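Local coordinates for protein halohydrin dehalogenase (Rhizobium radiobacter, PDB 4IY1) that probably converts vicinal halohydrins to epoxides with release of halide, and opens epoxides with nucleophiles such as cyanide, on a Rossmann-type short-chain dehydrogenase/reductase scaffold without redox chemistry, at residues 20-25 with 48-53; 3-8 with 64-69. The protein carries 37 engineered substitutions. One frame throughout, in Å; residues are numbered along the deposited sequence.

Interaction 1 of 2, residues 20-25 with 48-53; sequences RLSEAG and YPQLIP. Engineered in segment 48-53: Ile52 (natural residue Lys).
The C-terminal turn of helix 14-23, first helix of the Rossmann-type fold, meets the loop that runs from helix 38-47 into edge strand 52-53. Ser22 carries the helix side: its OG lies 3.2 Å from CG of Gln50 and 3.6 Å from CB of the same residue, a van der Waals meeting of a hydroxyl with an aliphatic chain. With chi1 at -170°, opposite the backbone N, OG is put out toward that chain. Gln50 answers with its two methylenes, CG wedged between its own backbone N and carbonyl carbon (chi1 80°); the chain bends at chi2, and the amide makes no hydrogen bond to the hydroxyl. One residue on, Leu51 brings a single methyl, CD2, to 4.0 Å from CB of Ser22, on the buried side of the contact; this buried side chain also packs on Ala18, Val28, Cys30 and Phe44. Strand 52-53 is the outermost strand of this chain's parallel sheet, next to 27-30, and Ile52, an engineered residue, bonds through its backbone to Val28 and Cys30. Gly25 closes the helix in a Schellman motif, its N 2.8 Å from Ser22 O, at a positive phi of 99°.

Interaction 2 of 2, residues 3-8 with 64-69; sequences TAIVTN and EAVTSA
Thr3, at the start of strand 3-6, reaches the helix with its methyl: CG2 stands 3.9 Å from CG1 of Val66, the two side chains running past each other in opposite directions. Its chi1 of -58° places CG2 opposite the backbone N, while OG1 turns to a weak hydrogen bond with Leu70 O at the end of helix 59-70, so the same threonine meets the helix by packing and by a polar link. Ala4 points its CB to the other side of the sheet, as a beta strand requires. Ile5 returns to the helix side and crosses Val66 at a slant. CG2 of Val66 lies against CG1 and CD1 of Ile5, 4.0 Å from each, while its CG1 faces Thr3 and lies a little farther, 4.2 Å, from CG1 of Ile5. Val66 thus spans the two helix-facing residues of the strand and also touches Ala29 of strand 27-30; Leu62 and Ile63 extend the cover over Ile5. This is the helix-on-sheet packing of a Rossmann-type alpha/beta fold, with strand 3-6, an inner strand between 27-30 and 75-79, packed against one of the flanking helices. Within the helix, Ser68 OG bonds to Glu64 O at 3.0 Å, 37° out of the carbonyl plane and on the opposite face from Ser68 N, so that oxygen takes two donors. Across the interface itself only carbon meets carbon, which implies that shape and burial, rather than directed polar bonds, hold Val66 against the strand.

Along the chain, strand 3-6 of interaction 2 leads into helix 14-23 of interaction 1, and strand 52-53 of interaction 1 leads into helix 59-70 of interaction 2, so the pair 20-25 with 48-53 falls entirely within the chain between 3-8 and 64-69. Their centres are about 12 Å apart, and both reach the same seven-stranded parallel sheet. They also touch directly: Leu21 CD1 of helix 14-23 packs 3.9 Å from CG2 of Val6. Strand 3-6 therefore meets helix 59-70 through Thr3 and Ile5 and helix 14-23 through Ala4 and Val6, joining the two contacts in the first half of the Rossmann-type fold.

Interaction 1 of 2, residues 20-25 with 48-53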
loop_
_atom_site.group_PDB
_atom_site.type_symbol
_atom_site.label_atom_id
_atom_site.label_comp_id
_atom_site.label_asym_id
_atom_site.label_seq_id
_atom_site.Cartn_x
_atom_site.Cartn_y
_atom_site.Cartn_z
ATOM N N ARG B 20 -24.906 12.869 12.152
ATOM C CA ARG B 20 -23.891 12.794 13.202
ATOM C C ARG B 20 -23.122 14.118 13.399
ATOM O O ARG B 20 -22.825 14.524 14.526
ATOM C CB ARG B 20 -22.935 11.618 12.964
ATOM C CG ARG B 20 -22.069 11.274 14.149
ATOM C CD ARG B 20 -22.912 11.095 15.412
ATOM N NE ARG B 20 -22.115 10.930 16.635
ATOM C CZ ARG B 20 -21.732 11.934 17.431
ATOM N NH1 ARG B 20 -21.981 13.200 17.096
ATOM N NH2 ARG B 20 -21.084 11.671 18.558
ATOM N N LEU B 21 -22.955 14.876 12.327
ATOM C CA LEU B 21 -22.271 16.171 12.450
ATOM C C LEU B 21 -23.178 17.186 13.148
ATOM O O LEU B 21 -22.741 17.983 13.982
ATOM C CB LEU B 21 -21.869 16.681 11.061
ATOM C CG LEU B 21 -20.676 15.962 10.387
ATOM C CD1 LEU B 21 -20.510 16.436 8.952
ATOM C CD2 LEU B 21 -19.413 16.283 11.160
ATOM N N SER B 22 -24.451 17.170 12.797
ATOM C CA SER B 22 -25.383 18.061 13.457
ATOM C C SER B 22 -25.429 17.823 14.985
ATOM O O SER B 22 -25.290 18.759 15.779
ATOM C CB SER B 22 -26.762 17.915 12.837
ATOM O OG SER B 22 -27.597 18.932 13.315
ATOM N N GLU B 23 -25.524 16.560 15.381
ATOM C CA GLU B 23 -25.444 16.185 16.792
ATOM C C GLU B 23 -24.184 16.680 17.489
ATOM O O GLU B 23 -24.199 16.931 18.691
ATOM C CB GLU B 23 -25.572 14.674 16.949
ATOM C CG GLU B 23 -27.003 14.186 16.693
ATOM C CD GLU B 23 -27.087 12.706 16.366
ATOM O OE1 GLU B 23 -26.032 12.075 16.126
ATOM O OE2 GLU B 23 -28.200 12.151 16.414
ATOM N N ALA B 24 -23.072 16.730 16.765
ATOM C CA ALA B 24 -21.808 17.197 17.351
ATOM C C ALA B 24 -21.804 18.708 17.516
ATOM O O ALA B 24 -20.891 19.262 18.111
ATOM C CB ALA B 24 -20.617 16.756 16.501
ATOM N N GLY B 25 -22.864 19.382 17.070
ATOM C CA GLY B 25 -22.955 20.817 17.332
ATOM C C GLY B 25 -22.533 21.667 16.149
ATOM O O GLY B 25 -22.445 22.886 16.266
ATOM N N TYR B 48 -36.095 17.405 8.386
ATOM C CA TYR B 48 -34.849 17.620 9.118
ATOM C C TYR B 48 -34.622 19.085 9.448
ATOM O O TYR B 48 -33.897 19.782 8.739
ATOM C CB TYR B 48 -33.656 17.053 8.341
ATOM C CG TYR B 48 -33.844 15.613 7.936
ATOM C CD1 TYR B 48 -34.173 15.279 6.641
ATOM C CD2 TYR B 48 -33.712 14.590 8.860
ATOM C CE1 TYR B 48 -34.309 13.953 6.255
ATOM C CE2 TYR B 48 -33.878 13.261 8.488
ATOM C CZ TYR B 48 -34.214 12.955 7.192
ATOM O OH TYR B 48 -34.383 11.635 6.813
ATOM N N PRO B 49 -35.234 19.556 10.543
ATOM C CA PRO B 49 -35.166 20.966 10.915
ATOM C C PRO B 49 -33.788 21.380 11.407
ATOM O O PRO B 49 -33.492 22.567 11.457
ATOM C CB PRO B 49 -36.204 21.090 12.051
ATOM C CG PRO B 49 -36.438 19.696 12.532
ATOM C CD PRO B 49 -36.228 18.811 11.341
ATOM N N GLN B 50 -32.968 20.411 11.807
ATOM C CA GLN B 50 -31.616 20.708 12.289
ATOM C C GLN B 50 -30.604 20.836 11.150
ATOM O O GLN B 50 -29.573 21.454 11.326
ATOM C CB GLN B 50 -31.134 19.644 13.269
ATOM C CG GLN B 50 -30.624 18.371 12.603
ATOM C CD GLN B 50 -31.729 17.355 12.328
ATOM O OE1 GLN B 50 -32.841 17.717 11.956
ATOM N NE2 GLN B 50 -31.400 16.072 12.449
ATOM N N LEU B 51 -30.896 20.219 10.004
ATOM C CA LEU B 51 -30.064 20.355 8.800
ATOM C C LEU B 51 -30.505 21.546 7.952
ATOM O O LEU B 51 -31.627 22.016 8.081
ATOM C CB LEU B 51 -30.151 19.090 7.967
ATOM C CG LEU B 51 -29.615 17.834 8.643
ATOM C CD1 LEU B 51 -29.753 16.648 7.710
ATOM C CD2 LEU B 51 -28.159 18.033 9.060
ATOM N N ILE B 52 -29.614 22.037 7.094
ATOM C CA ILE B 52 -29.897 23.224 6.288
ATOM C C ILE B 52 -29.686 22.966 4.789
ATOM O O ILE B 52 -28.613 23.255 4.249
ATOM C CB ILE B 52 -29.018 24.402 6.716
ATOM C CG1 ILE B 52 -29.263 24.757 8.164
ATOM C CG2 ILE B 52 -29.292 25.620 5.850
ATOM C CD1 ILE B 52 -28.612 26.059 8.555
ATOM N N PRO B 53 -30.704 22.410 4.111
ATOM C CA PRO B 53 -30.541 22.027 2.704
ATOM C C PRO B 53 -30.439 23.255 1.790
ATOM O O PRO B 53 -30.987 24.306 2.120
ATOM C CB PRO B 53 -31.821 21.237 2.404
ATOM C CG PRO B 53 -32.828 21.799 3.346
ATOM C CD PRO B 53 -32.088 22.249 4.582
#

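Interaction 2 of 2, residues 3-8 with 64-69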
loop_
_atom_site.group_PDB
_atom_site.type_symbol
_atom_site.label_atom_id
_atom_site.label_comp_id
_atom_site.label_asym_id
_atom_site.label_seq_id
_atom_site.Cartn_x
_atom_site.Cartn_y
_atom_site.Cartn_z
ATOM N N THR B 3 -19.253 25.284 10.878
ATOM C CA THR B 3 -20.173 25.089 9.755
ATOM C C THR B 3 -19.631 23.988 8.842
ATOM O O THR B 3 -18.439 23.984 8.518
ATOM C CB THR B 3 -20.279 26.375 8.901
ATOM O OG1 THR B 3 -20.725 27.475 9.710
ATOM C CG2 THR B 3 -21.258 26.181 7.748
ATOM N N ALA B 4 -20.501 23.090 8.397
ATOM C CA ALA B 4 -20.063 21.965 7.573
ATOM C C ALA B 4 -20.985 21.882 6.375
ATOM O O ALA B 4 -22.087 22.426 6.418
ATOM C CB ALA B 4 -20.121 20.658 8.370
ATOM N N ILE B 5 -20.472 21.324 5.274
ATOM C CA ILE B 5 -21.267 20.973 4.089
ATOM C C ILE B 5 -21.083 19.515 3.780
ATOM O O ILE B 5 -19.950 19.038 3.649
ATOM C CB ILE B 5 -20.762 21.681 2.826
ATOM C CG1 ILE B 5 -20.644 23.171 3.053
ATOM C CG2 ILE B 5 -21.644 21.363 1.626
ATOM C CD1 ILE B 5 -19.815 23.839 1.984
ATOM N N VAL B 6 -22.194 18.843 3.526
ATOM C CA VAL B 6 -22.180 17.465 3.056
ATOM C C VAL B 6 -22.942 17.478 1.738
ATOM O O VAL B 6 -23.977 18.134 1.625
ATOM C CB VAL B 6 -22.908 16.529 4.067
ATOM C CG1 VAL B 6 -22.931 15.089 3.578
ATOM C CG2 VAL B 6 -22.296 16.624 5.449
ATOM N N THR B 7 -22.340 16.908 0.706
ATOM C CA THR B 7 -22.934 16.874 -0.606
ATOM C C THR B 7 -23.718 15.586 -0.765
ATOM O O THR B 7 -23.478 14.600 -0.038
ATOM C CB THR B 7 -21.848 16.953 -1.724
ATOM O OG1 THR B 7 -20.923 15.847 -1.598
ATOM C CG2 THR B 7 -21.075 18.286 -1.623
ATOM N N ASN B 8 -24.579 15.557 -1.777
ATOM C CA ASN B 8 -25.342 14.370 -2.111
ATOM C C ASN B 8 -25.982 13.727 -0.878
ATOM O O ASN B 8 -25.914 12.520 -0.671
ATOM C CB ASN B 8 -24.464 13.374 -2.884
ATOM C CG ASN B 8 -24.048 13.906 -4.254
ATOM O OD1 ASN B 8 -24.843 14.529 -4.965
ATOM N ND2 ASN B 8 -22.793 13.701 -4.611
ATOM N N GLU B 64 -20.123 29.652 -1.850
ATOM C CA GLU B 64 -20.467 31.062 -1.616
ATOM C C GLU B 64 -21.824 31.193 -0.925
ATOM O O GLU B 64 -21.999 32.015 -0.031
ATOM C CB GLU B 64 -20.477 31.854 -2.929
ATOM C CG GLU B 64 -19.136 31.839 -3.645
ATOM C CD GLU B 64 -19.074 32.786 -4.836
ATOM O OE1 GLU B 64 -18.028 33.449 -5.005
ATOM O OE2 GLU B 64 -20.042 32.829 -5.633
ATOM N N ALA B 65 -22.782 30.368 -1.338
ATOM C CA ALA B 65 -24.116 30.432 -0.762
ATOM C C ALA B 65 -24.102 30.042 0.729
ATOM O O ALA B 65 -24.749 30.687 1.555
ATOM C CB ALA B 65 -25.082 29.565 -1.557
ATOM N N VAL B 66 -23.323 29.020 1.075
ATOM C CA VAL B 66 -23.168 28.606 2.472
ATOM C C VAL B 66 -22.393 29.664 3.225
ATOM O O VAL B 66 -22.695 29.961 4.386
ATOM C CB VAL B 66 -22.397 27.263 2.603
ATOM C CG1 VAL B 66 -22.120 26.954 4.066
ATOM C CG2 VAL B 66 -23.160 26.108 1.928
ATOM N N THR B 67 -21.321 30.149 2.616
ATOM C CA THR B 67 -20.499 31.176 3.245
ATOM C C THR B 67 -21.302 32.457 3.521
ATOM O O THR B 67 -21.158 33.068 4.590
ATOM C CB THR B 67 -19.248 31.504 2.401
ATOM O OG1 THR B 67 -18.436 30.329 2.274
ATOM C CG2 THR B 67 -18.410 32.604 3.071
ATOM N N SER B 68 -22.183 32.830 2.591
ATOM C CA SER B 68 -23.063 33.993 2.792
ATOM C C SER B 68 -23.950 33.774 3.993
ATOM O O SER B 68 -23.919 34.539 4.935
ATOM C CB SER B 68 -23.952 34.246 1.570
ATOM O OG SER B 68 -23.196 34.725 0.481
ATOM N N ALA B 69 -24.733 32.704 3.949
ATOM C CA ALA B 69 -25.742 32.426 4.963
ATOM C C ALA B 69 -25.169 32.042 6.333
ATOM O O ALA B 69 -25.547 32.625 7.344
ATOM C CB ALA B 69 -26.702 31.360 4.466
#